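Local coordinates for putative transcriptional regulator protein, LacI family (Rhizobium etli, PDB 3MIZ) that probably represses transcription by binding regulatory DNA, the crystallised part being the two-lobed periplasmic-binding-protein-like module of the LacI family, at residues Gln37-Ala40 against Asn41-Lys45; Asp115-Gly118 against Ala119-Thr123; Thr123-Leu126 against Leu127-His131; Phe232-Arg236 against Thr237-Ala241. All blocks are in the same frame, centred on the assembly; numbering follows the deposited sequence.

Contact 1. Residues Gln37-Ala40 against Asn41-Lys45; sequences QDWA and NANGK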
loop_
_atom_site.group_PDB
_atom_site.type_symbol
_atom_site.label_atom_id
_atom_site.label_comp_id
_atom_site.label_asym_id
_atom_site.label_seq_id
_atom_site.Cartn_x
_atom_site.Cartn_y
_atom_site.Cartn_z
ATOM N N GLN A 37 4.111 -13.671 -9.085
ATOM C CA GLN A 37 5.423 -14.088 -8.598
ATOM C C GLN A 37 5.384 -15.470 -7.955
ATOM O O GLN A 37 6.238 -16.312 -8.244
ATOM C CB GLN A 37 5.975 -13.051 -7.610
ATOM C CG GLN A 37 7.446 -13.231 -7.254
ATOM C CD GLN A 37 8.383 -12.840 -8.384
ATOM O OE1 GLN A 37 8.458 -11.673 -8.769
ATOM N NE2 GLN A 37 9.106 -13.821 -8.920
ATOM N N ASP A 38 4.400 -15.714 -7.091
ATOM C CA ASP A 38 4.276 -17.024 -6.447
ATOM C C ASP A 38 4.150 -18.132 -7.486
ATOM O O ASP A 38 4.808 -19.171 -7.383
ATOM C CB ASP A 38 3.068 -17.053 -5.507
ATOM C CG ASP A 38 3.370 -16.438 -4.155
ATOM O OD1 ASP A 38 4.466 -15.863 -4.003
ATOM O OD2 ASP A 38 2.510 -16.529 -3.251
ATOM N N TRP A 39 3.302 -17.919 -8.490
ATOM C CA TRP A 39 3.139 -18.910 -9.546
ATOM C C TRP A 39 4.470 -19.092 -10.289
ATOM O O TRP A 39 4.888 -20.214 -10.577
ATOM C CB TRP A 39 2.065 -18.465 -10.544
ATOM C CG TRP A 39 1.856 -19.466 -11.631
ATOM C CD1 TRP A 39 1.022 -20.542 -11.603
ATOM C CD2 TRP A 39 2.575 -19.547 -12.866
ATOM N NE1 TRP A 39 1.179 -21.294 -12.741
ATOM C CE2 TRP A 39 2.128 -20.706 -13.533
ATOM C CE3 TRP A 39 3.559 -18.754 -13.469
ATOM C CZ2 TRP A 39 2.632 -21.098 -14.778
ATOM C CZ3 TRP A 39 4.065 -19.144 -14.708
ATOM C CH2 TRP A 39 3.598 -20.308 -15.346
ATOM N N ALA A 40 5.129 -17.981 -10.600
ATOM C CA ALA A 40 6.402 -18.017 -11.317
ATOM C C ALA A 40 7.464 -18.833 -10.579
ATOM O O ALA A 40 8.206 -19.609 -11.200
ATOM C CB ALA A 40 6.903 -16.598 -11.552
ATOM N N ASN A 41 7.541 -18.661 -9.262
ATOM C CA ASN A 41 8.525 -19.396 -8.473
ATOM C C ASN A 41 8.251 -20.899 -8.488
ATOM O O ASN A 41 9.175 -21.706 -8.400
ATOM C CB ASN A 41 8.555 -18.897 -7.020
ATOM C CG ASN A 41 8.950 -17.435 -6.906
ATOM O OD1 ASN A 41 9.635 -16.891 -7.771
ATOM N ND2 ASN A 41 8.532 -16.794 -5.817
ATOM N N ALA A 42 6.983 -21.272 -8.610
ATOM C CA ALA A 42 6.601 -22.678 -8.632
ATOM C C ALA A 42 6.660 -23.283 -10.031
ATOM O O ALA A 42 6.488 -24.492 -10.192
ATOM C CB ALA A 42 5.200 -22.845 -8.060
ATOM N N ASN A 43 6.908 -22.452 -11.041
ATOM C CA ASN A 43 6.972 -22.932 -12.415
ATOM C C ASN A 43 8.268 -22.593 -13.138
ATOM O O ASN A 43 8.337 -22.653 -14.362
ATOM C CB ASN A 43 5.763 -22.408 -13.193
ATOM C CG ASN A 43 4.464 -23.034 -12.719
ATOM O OD1 ASN A 43 4.033 -24.064 -13.237
ATOM N ND2 ASN A 43 3.847 -22.430 -11.706
ATOM N N GLY A 44 9.289 -22.241 -12.363
ATOM C CA GLY A 44 10.600 -21.932 -12.913
ATOM C C GLY A 44 10.784 -20.701 -13.775
ATOM O O GLY A 44 11.701 -20.655 -14.595
ATOM N N LYS A 45 9.943 -19.689 -13.603
ATOM C CA LYS A 45 10.098 -18.495 -14.415
ATOM C C LYS A 45 10.448 -17.258 -13.612
ATOM O O LYS A 45 10.194 -17.184 -12.411
ATOM C CB LYS A 45 8.837 -18.286 -15.252
ATOM C CG LYS A 45 8.698 -19.404 -16.294
ATOM C CD LYS A 45 7.303 -19.555 -16.818
ATOM C CE LYS A 45 7.104 -20.955 -17.394
ATOM N NZ LYS A 45 8.102 -21.320 -18.443
#

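Contact 2. Residues Asp115-Gly118 against Ala119-Thr123; sequences DYQG and ARDLT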
loop_
_atom_site.group_PDB
_atom_site.type_symbol
_atom_site.label_atom_id
_atom_site.label_comp_id
_atom_site.label_asym_id
_atom_site.label_seq_id
_atom_site.Cartn_x
_atom_site.Cartn_y
_atom_site.Cartn_z
ATOM N N ASP A 115 -16.715 -6.798 -9.720
ATOM C CA ASP A 115 -17.162 -5.718 -8.842
ATOM C C ASP A 115 -18.669 -5.726 -8.638
ATOM O O ASP A 115 -19.164 -5.525 -7.530
ATOM C CB ASP A 115 -16.763 -4.366 -9.435
ATOM C CG ASP A 115 -15.282 -4.130 -9.371
ATOM O OD1 ASP A 115 -14.831 -3.464 -8.421
ATOM O OD2 ASP A 115 -14.569 -4.635 -10.258
ATOM N N TYR A 116 -19.394 -5.939 -9.723
ATOM C CA TYR A 116 -20.847 -5.950 -9.674
ATOM C C TYR A 116 -21.370 -7.055 -8.752
ATOM O O TYR A 116 -22.204 -6.808 -7.873
ATOM C CB TYR A 116 -21.406 -6.132 -11.090
ATOM C CG TYR A 116 -22.896 -5.899 -11.182
ATOM C CD1 TYR A 116 -23.408 -4.627 -11.410
ATOM C CD2 TYR A 116 -23.795 -6.947 -11.002
ATOM C CE1 TYR A 116 -24.780 -4.404 -11.455
ATOM C CE2 TYR A 116 -25.166 -6.733 -11.047
ATOM C CZ TYR A 116 -25.652 -5.463 -11.274
ATOM O OH TYR A 116 -27.011 -5.248 -11.315
ATOM N N GLN A 117 -20.880 -8.274 -8.950
ATOM C CA GLN A 117 -21.311 -9.401 -8.137
ATOM C C GLN A 117 -20.967 -9.166 -6.668
ATOM O O GLN A 117 -21.789 -9.408 -5.784
ATOM C CB GLN A 117 -20.651 -10.690 -8.642
ATOM C CG GLN A 117 -20.648 -11.853 -7.654
ATOM C CD GLN A 117 -19.431 -11.836 -6.757
ATOM O OE1 GLN A 117 -18.315 -11.633 -7.228
ATOM N NE2 GLN A 117 -19.633 -12.063 -5.458
ATOM N N GLY A 118 -19.749 -8.689 -6.419
ATOM C CA GLY A 118 -19.319 -8.434 -5.056
ATOM C C GLY A 118 -20.206 -7.432 -4.342
ATOM O O GLY A 118 -20.601 -7.659 -3.195
ATOM N N ALA A 119 -20.525 -6.324 -5.010
ATOM C CA ALA A 119 -21.368 -5.295 -4.408
ATOM C C ALA A 119 -22.788 -5.814 -4.232
ATOM O O ALA A 119 -23.477 -5.459 -3.270
ATOM C CB ALA A 119 -21.369 -4.032 -5.263
ATOM N N ARG A 120 -23.219 -6.654 -5.169
ATOM C CA ARG A 120 -24.547 -7.243 -5.105
ATOM C C ARG A 120 -24.658 -8.119 -3.855
ATOM O O ARG A 120 -25.610 -7.994 -3.087
ATOM C CB ARG A 120 -24.812 -8.099 -6.355
ATOM C CG ARG A 120 -26.077 -8.960 -6.278
ATOM C CD ARG A 120 -26.361 -9.687 -7.600
ATOM N NE ARG A 120 -25.423 -10.775 -7.915
ATOM C CZ ARG A 120 -24.713 -10.844 -9.044
ATOM N NH1 ARG A 120 -24.824 -9.885 -9.956
ATOM N NH2 ARG A 120 -23.911 -11.878 -9.285
ATOM N N ASP A 121 -23.686 -9.000 -3.658
ATOM C CA ASP A 121 -23.712 -9.903 -2.514
ATOM C C ASP A 121 -23.574 -9.186 -1.180
ATOM O O ASP A 121 -24.145 -9.614 -0.176
ATOM C CB ASP A 121 -22.618 -10.957 -2.650
ATOM C CG ASP A 121 -22.904 -11.940 -3.764
ATOM O OD1 ASP A 121 -24.084 -12.049 -4.165
ATOM O OD2 ASP A 121 -21.962 -12.609 -4.227
ATOM N N LEU A 122 -22.822 -8.092 -1.173
ATOM C CA LEU A 122 -22.613 -7.319 0.041
ATOM C C LEU A 122 -23.901 -6.570 0.378
ATOM O O LEU A 122 -24.270 -6.446 1.545
ATOM C CB LEU A 122 -21.448 -6.349 -0.179
ATOM C CG LEU A 122 -20.650 -5.821 1.008
ATOM C CD1 LEU A 122 -20.337 -6.930 1.995
ATOM C CD2 LEU A 122 -19.370 -5.203 0.473
ATOM N N THR A 123 -24.602 -6.096 -0.648
ATOM C CA THR A 123 -25.851 -5.376 -0.427
ATOM C C THR A 123 -26.910 -6.366 0.084
ATOM O O THR A 123 -27.650 -6.066 1.026
ATOM C CB THR A 123 -26.337 -4.684 -1.732
ATOM O OG1 THR A 123 -25.349 -3.734 -2.160
ATOM C CG2 THR A 123 -27.661 -3.946 -1.498
#

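Contact 3. Residues Thr123-Leu126 against Leu127-His131; sequences TRYL and LERGH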
loop_
_atom_site.group_PDB
_atom_site.type_symbol
_atom_site.label_atom_id
_atom_site.label_comp_id
_atom_site.label_asym_id
_atom_site.label_seq_id
_atom_site.Cartn_x
_atom_site.Cartn_y
_atom_site.Cartn_z
ATOM N N THR A 123 -24.602 -6.096 -0.648
ATOM C CA THR A 123 -25.851 -5.376 -0.427
ATOM C C THR A 123 -26.910 -6.366 0.084
ATOM O O THR A 123 -27.650 -6.066 1.026
ATOM C CB THR A 123 -26.337 -4.684 -1.732
ATOM O OG1 THR A 123 -25.349 -3.734 -2.160
ATOM C CG2 THR A 123 -27.661 -3.946 -1.498
ATOM N N ARG A 124 -26.965 -7.552 -0.514
ATOM C CA ARG A 124 -27.928 -8.573 -0.081
ATOM C C ARG A 124 -27.634 -8.994 1.363
ATOM O O ARG A 124 -28.550 -9.309 2.137
ATOM C CB ARG A 124 -27.848 -9.804 -0.990
ATOM C CG ARG A 124 -28.311 -9.577 -2.427
ATOM C CD ARG A 124 -27.978 -10.791 -3.284
ATOM N NE ARG A 124 -28.517 -12.034 -2.728
ATOM C CZ ARG A 124 -29.730 -12.515 -2.988
ATOM N NH1 ARG A 124 -30.551 -11.863 -3.802
ATOM N NH2 ARG A 124 -30.119 -13.662 -2.440
ATOM N N TYR A 125 -26.353 -9.022 1.714
ATOM C CA TYR A 125 -25.928 -9.386 3.064
ATOM C C TYR A 125 -26.625 -8.475 4.077
ATOM O O TYR A 125 -27.195 -8.943 5.064
ATOM C CB TYR A 125 -24.404 -9.256 3.178
ATOM C CG TYR A 125 -23.862 -9.461 4.576
ATOM C CD1 TYR A 125 -23.787 -8.401 5.479
ATOM C CD2 TYR A 125 -23.433 -10.716 5.000
ATOM C CE1 TYR A 125 -23.297 -8.584 6.769
ATOM C CE2 TYR A 125 -22.939 -10.912 6.293
ATOM C CZ TYR A 125 -22.875 -9.844 7.169
ATOM O OH TYR A 125 -22.388 -10.035 8.444
ATOM N N LEU A 126 -26.585 -7.173 3.820
ATOM C CA LEU A 126 -27.221 -6.207 4.699
ATOM C C LEU A 126 -28.742 -6.365 4.695
ATOM O O LEU A 126 -29.369 -6.353 5.752
ATOM C CB LEU A 126 -26.829 -4.789 4.285
ATOM C CG LEU A 126 -25.354 -4.466 4.549
ATOM C CD1 LEU A 126 -24.984 -3.119 3.952
ATOM C CD2 LEU A 126 -25.101 -4.475 6.069
ATOM N N LEU A 127 -29.328 -6.527 3.509
ATOM C CA LEU A 127 -30.784 -6.687 3.377
ATOM C C LEU A 127 -31.305 -7.901 4.138
ATOM O O LEU A 127 -32.396 -7.863 4.721
ATOM C CB LEU A 127 -31.173 -6.813 1.899
ATOM C CG LEU A 127 -30.830 -5.607 1.025
ATOM C CD1 LEU A 127 -31.158 -5.903 -0.442
ATOM C CD2 LEU A 127 -31.610 -4.394 1.519
ATOM N N GLU A 128 -30.539 -8.986 4.126
ATOM C CA GLU A 128 -30.949 -10.190 4.832
ATOM C C GLU A 128 -30.715 -10.017 6.331
ATOM O O GLU A 128 -31.137 -10.854 7.132
ATOM C CB GLU A 128 -30.173 -11.403 4.312
ATOM C CG GLU A 128 -30.277 -11.583 2.804
ATOM C CD GLU A 128 -29.593 -12.844 2.307
ATOM O OE1 GLU A 128 -28.440 -13.103 2.717
ATOM O OE2 GLU A 128 -30.207 -13.574 1.501
ATOM N N ARG A 129 -30.044 -8.930 6.702
ATOM C CA ARG A 129 -29.762 -8.647 8.108
ATOM C C ARG A 129 -30.625 -7.509 8.662
ATOM O O ARG A 129 -30.201 -6.783 9.565
ATOM C CB ARG A 129 -28.279 -8.305 8.311
ATOM C CG ARG A 129 -27.288 -9.387 7.877
ATOM C CD ARG A 129 -27.515 -10.693 8.601
ATOM N NE ARG A 129 -26.426 -11.651 8.399
ATOM C CZ ARG A 129 -26.073 -12.166 7.224
ATOM N NH1 ARG A 129 -26.713 -11.821 6.113
ATOM N NH2 ARG A 129 -25.091 -13.055 7.164
ATOM N N GLY A 130 -31.821 -7.349 8.103
ATOM C CA GLY A 130 -32.757 -6.339 8.580
ATOM C C GLY A 130 -32.610 -4.877 8.196
ATOM O O GLY A 130 -33.494 -4.080 8.506
ATOM N N HIS A 131 -31.523 -4.507 7.523
ATOM C CA HIS A 131 -31.321 -3.107 7.159
ATOM C C HIS A 131 -32.217 -2.671 6.006
ATOM O O HIS A 131 -32.337 -3.365 4.992
ATOM C CB HIS A 131 -29.843 -2.872 6.826
ATOM C CG HIS A 131 -28.923 -3.175 7.967
ATOM N ND1 HIS A 131 -28.791 -2.340 9.055
ATOM C CD2 HIS A 131 -28.124 -4.242 8.210
ATOM C CE1 HIS A 131 -27.951 -2.879 9.921
ATOM N NE2 HIS A 131 -27.533 -4.033 9.434
#

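Contact 4. Residues Phe232-Arg236 against Thr237-Ala241; sequences FDDFR and TVTMA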
loop_
_atom_site.group_PDB
_atom_site.type_symbol
_atom_site.label_atom_id
_atom_site.label_comp_id
_atom_site.label_asym_id
_atom_site.label_seq_id
_atom_site.Cartn_x
_atom_site.Cartn_y
_atom_site.Cartn_z
ATOM N N PHE A 232 -15.053 -2.672 0.836
ATOM C CA PHE A 232 -14.828 -3.392 -0.406
ATOM C C PHE A 232 -13.333 -3.414 -0.727
ATOM O O PHE A 232 -12.650 -2.394 -0.569
ATOM C CB PHE A 232 -15.594 -2.730 -1.559
ATOM C CG PHE A 232 -15.958 -3.679 -2.667
ATOM C CD1 PHE A 232 -14.966 -4.309 -3.420
ATOM C CD2 PHE A 232 -17.295 -3.952 -2.954
ATOM C CE1 PHE A 232 -15.297 -5.200 -4.444
ATOM C CE2 PHE A 232 -17.642 -4.842 -3.979
ATOM C CZ PHE A 232 -16.639 -5.468 -4.725
ATOM N N ASP A 233 -12.860 -4.585 -1.160
ATOM C CA ASP A 233 -11.472 -4.860 -1.571
ATOM C C ASP A 233 -10.728 -5.880 -0.705
ATOM O O ASP A 233 -9.944 -6.682 -1.203
ATOM C CB ASP A 233 -10.600 -3.599 -1.553
ATOM C CG ASP A 233 -10.981 -2.577 -2.604
ATOM O OD1 ASP A 233 -11.913 -2.806 -3.403
ATOM O OD2 ASP A 233 -10.321 -1.518 -2.605
ATOM N N ASP A 234 -10.993 -5.814 0.598
ATOM C CA ASP A 234 -10.302 -6.576 1.637
ATOM C C ASP A 234 -8.837 -6.173 1.586
ATOM O O ASP A 234 -7.938 -7.002 1.409
ATOM C CB ASP A 234 -10.421 -8.098 1.518
ATOM C CG ASP A 234 -9.941 -8.807 2.806
ATOM O OD1 ASP A 234 -10.090 -8.213 3.903
ATOM O OD2 ASP A 234 -9.425 -9.945 2.738
ATOM N N PHE A 235 -8.621 -4.869 1.703
ATOM C CA PHE A 235 -7.288 -4.276 1.726
ATOM C C PHE A 235 -6.831 -4.556 3.153
ATOM O O PHE A 235 -7.192 -3.827 4.072
ATOM C CB PHE A 235 -7.401 -2.766 1.458
ATOM C CG PHE A 235 -6.089 -2.021 1.507
ATOM C CD1 PHE A 235 -4.897 -2.629 1.130
ATOM C CD2 PHE A 235 -6.063 -0.683 1.892
ATOM C CE1 PHE A 235 -3.695 -1.915 1.134
ATOM C CE2 PHE A 235 -4.868 0.041 1.898
ATOM C CZ PHE A 235 -3.681 -0.578 1.517
ATOM N N ARG A 236 -6.051 -5.626 3.322
ATOM C CA ARG A 236 -5.568 -6.072 4.630
ATOM C C ARG A 236 -5.060 -4.987 5.583
ATOM O O ARG A 236 -5.386 -4.998 6.768
ATOM C CB ARG A 236 -4.471 -7.132 4.464
ATOM C CG ARG A 236 -4.793 -8.260 3.495
ATOM C CD ARG A 236 -4.434 -7.876 2.060
ATOM N NE ARG A 236 -4.154 -9.051 1.234
ATOM C CZ ARG A 236 -5.068 -9.935 0.850
ATOM N NH1 ARG A 236 -6.336 -9.786 1.211
ATOM N NH2 ARG A 236 -4.713 -10.975 0.107
ATOM N N THR A 237 -4.251 -4.072 5.070
ATOM C CA THR A 237 -3.706 -2.988 5.880
ATOM C C THR A 237 -4.818 -2.304 6.685
ATOM O O THR A 237 -4.640 -1.931 7.847
ATOM C CB THR A 237 -3.016 -1.949 4.975
ATOM O OG1 THR A 237 -1.873 -2.552 4.353
ATOM C CG2 THR A 237 -2.582 -0.734 5.771
ATOM N N VAL A 238 -5.977 -2.175 6.063
ATOM C CA VAL A 238 -7.111 -1.529 6.697
ATOM C C VAL A 238 -8.079 -2.469 7.417
ATOM O O VAL A 238 -8.324 -2.314 8.606
ATOM C CB VAL A 238 -7.906 -0.719 5.653
ATOM C CG1 VAL A 238 -9.124 -0.064 6.300
ATOM C CG2 VAL A 238 -6.994 0.325 5.023
ATOM N N THR A 239 -8.618 -3.454 6.705
ATOM C CA THR A 239 -9.619 -4.341 7.300
ATOM C C THR A 239 -9.288 -4.927 8.658
ATOM O O THR A 239 -10.180 -5.068 9.509
ATOM C CB THR A 239 -10.010 -5.480 6.328
ATOM O OG1 THR A 239 -8.870 -6.301 6.049
ATOM C CG2 THR A 239 -10.538 -4.883 5.027
HETATM N N MSE A 240 -8.018 -5.257 8.873
HETATM C CA MSE A 240 -7.587 -5.827 10.140
HETATM C C MSE A 240 -7.049 -4.799 11.136
HETATM O O MSE A 240 -6.596 -5.157 12.229
HETATM C CB MSE A 240 -6.541 -6.905 9.888
HETATM C CG MSE A 240 -7.097 -8.106 9.150
HETATM SE SE MSE A 240 -5.767 -9.458 8.911
HETATM C CE MSE A 240 -6.048 -10.435 10.564
ATOM N N ALA A 241 -7.094 -3.526 10.754
ATOM C CA ALA A 241 -6.649 -2.446 11.625
ATOM C C ALA A 241 -7.890 -1.903 12.322
ATOM O O ALA A 241 -7.887 -1.637 13.522
ATOM C CB ALA A 241 -5.982 -1.339 10.805
#

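Contact 1. Residues Gln37-Ala40 against Asn41-Lys45
Residues 37-40 run straight on into 41-45 at the C-terminal end of helix 30-42, the helix of the beta-alpha-beta unit formed with strands 15-20 and 46-51. The regular i to i+4 pattern holds for Gln-37 O with Asn-41 N and Asp-38 O with Ala-42 N. Then the chain turns off through a 6→1 bond, Lys-45 N to Ala-40 O (3.0 Å), with Gly-44 at positive phi. Asn-43 N reaches the same oxygen from the opposite face of its carbonyl plane. Trp-39 and Asn-43 carry the side-chain contact. With CG anti to the backbone N (chi1 -179°), the indole lies against the turn, and the Asn-43 amide stacks on it, the two planes 16° apart. CB of Asn-43 sits over the six-membered ring, 3.8 Å from its centroid, a CH-pi contact. Lys-45 CD comes in obliquely, 3.9 Å from Trp-39 CZ3. The indole also packs on Ala-261 and Asn-265 of helix 253-268, so an alanine here would probably leave the Asn-43 amide without its flat support and open a gap toward that helix. Gln-37 NE2 makes only a weak bond to Asn-41 OD1 (3.3 Å), near the second subunit. Asn-43 ND2 is held firmly: it donates almost dead straight (177°) to Trp-39 O at 2.7 Å, the acceptor lying in its amide plane.

Contact 2. Residues Asp115-Gly118 against Ala119-Thr123
Residues 115-118 and 119-123 form the opening turns of helix 115-127, and four successive i to i+4 backbone bonds tie them together, from Asp-115 O with Ala-119 N to Gly-118 O with Leu-122 N. This helix packs against the mixed sheet of one lobe of the two-lobed periplasmic-binding-protein-like fold, with Leu-122 lying on Met-202 of strand 200-203. Gln-117 and Asp-121, one turn apart, are joined by a hydrogen bond: NE2 donates to OD2 at 2.7 Å, with an N-H...O angle of 167°. The oxygen lies in the plane of the amide, but the amide comes at the carboxylate from above its plane, the two groups being turned 55° apart. At the other end of the same amide, OE1 accepts from Cys-282 N on strand 277-285, so both ends of the Gln-117 head are gripped. Arg-120, CG anti to its backbone N, heads back toward the helix start, and the bend at chi3 (71°) folds its guanidinium in over Gln-117. One face of the group lies over Gln-117 CA, which sits 3.7 Å above the plane, while NH2 touches Gln-117 CB at 3.5 Å. NH1 meets the edge of the Tyr-116 ring, 3.3 Å from CD2 and near the ring plane, so this is an edge contact and not a cation over the pi face. Asp-115 turns away from the following turn to salt bridges with Arg-149 and Arg-81. Farther along, Ala-119 O accepts two bonds from one residue, Thr-123 N at 2.9 Å and Thr-123 OG1 at 2.8 Å, from opposite faces of its carbonyl plane.

Contact 3. Residues Thr123-Leu126 against Leu127-His131
Leu-126 O takes the turning bonds where helix 115-127 gives way to the loop leading to strand 134-138. Among the backbone bonds, Arg-129 N donates to this oxygen at 2.8 Å, from well above the carbonyl plane, and His-131 N adds a weak 6→1 bond at 3.3 Å, a Schellman-type ending helped by Gly-130 with positive phi. Leu-127 to Gly-130 form a type I beta turn. The main charged contact is cation-pi: Arg-129 bends at chi2 (-58°) and swings its guanidinium over one face of Tyr-125, CZ standing 3.9 Å from the ring centroid with the planes 37° apart. Tyr-125 OH is bound to Glu-286, which also forms a long, weak ion pair with Arg-129; an alanine in place of Arg-129 would probably strip the ring face of its cation and leave Glu-286 without that nearby positive charge. Arg-124 and Glu-128 pair by charge alone, with NH2 and OE2 a long 3.9 Å apart. Apolar contact comes from Thr-123 CG2 beside Leu-127 CD1. His-131, its ring nitrogens bonded to Thr-199 and Ala-291, brings CD2 to 3.7 Å from Leu-126 CD2.

Contact 4. Residues Phe232-Arg236 against Thr237-Ala241
Phe-235 and Thr-237 lie side by side and point the same way at the start of the short helix 236-239, which follows strand 228-230 in one lobe of the LacI-type fold. Phe-235 holds the N-cap position, with its ring anti to the backbone N (chi1 178°). Thr-237 CB rides over one face of that ring, 4.0 Å from the centroid in a CH-pi contact, shifted toward the rim. Val-238 crosses at a slant, CG2 reaching Phe-235 CD2 at 3.4 Å. This cluster belongs to the dimer interface: Thr-237 OG1 is bonded to Tyr-28 OH of the second subunit, and the Phe-235 ring packs on Thr-237 of that subunit while meeting Tyr-28 of its own chain edge-to-face. Asp-234 and Thr-239 cross at about a right angle. Thr-239 OG1 donates to Asp-234 OD1 at 3.1 Å on the syn side, 33° out of the carboxylate plane, and the same oxygen has a salt bridge to Arg-287. The other carboxylate oxygen, OD2, pairs with Arg-236 NH1 at 3.4 Å; Arg-236 in turn sends NH2 to Asp-31. Flanked by two arginines, the Asp-234 carboxylate probably stays ionised. The first turn closes on one atom, Phe-235 O, met from opposite faces of its plane by Val-238 N at 2.9 Å and Thr-239 N at 3.0 Å.

Contact 2 is the buried one, while contacts 1, 3 and 4 each mix buried with exposed residues. Contacts 2 and 3 share Thr-123 and follow helix 115-127 from its start to its end; their centres lie about 12 Å apart. Contact 1, in the other lobe, and contact 3 end their helices alike, each with a glycine of positive phi, yet one sets an amide on an indole and the other a guanidinium on a phenol ring. Contact 4 begins a helix instead. Contacts 1 and 4 both touch the second subunit. Contact 4 also reaches contact 2, where Phe-232 CE2 packs 3.4 Å from Ala-119 N, joining that loop to the buried helix start.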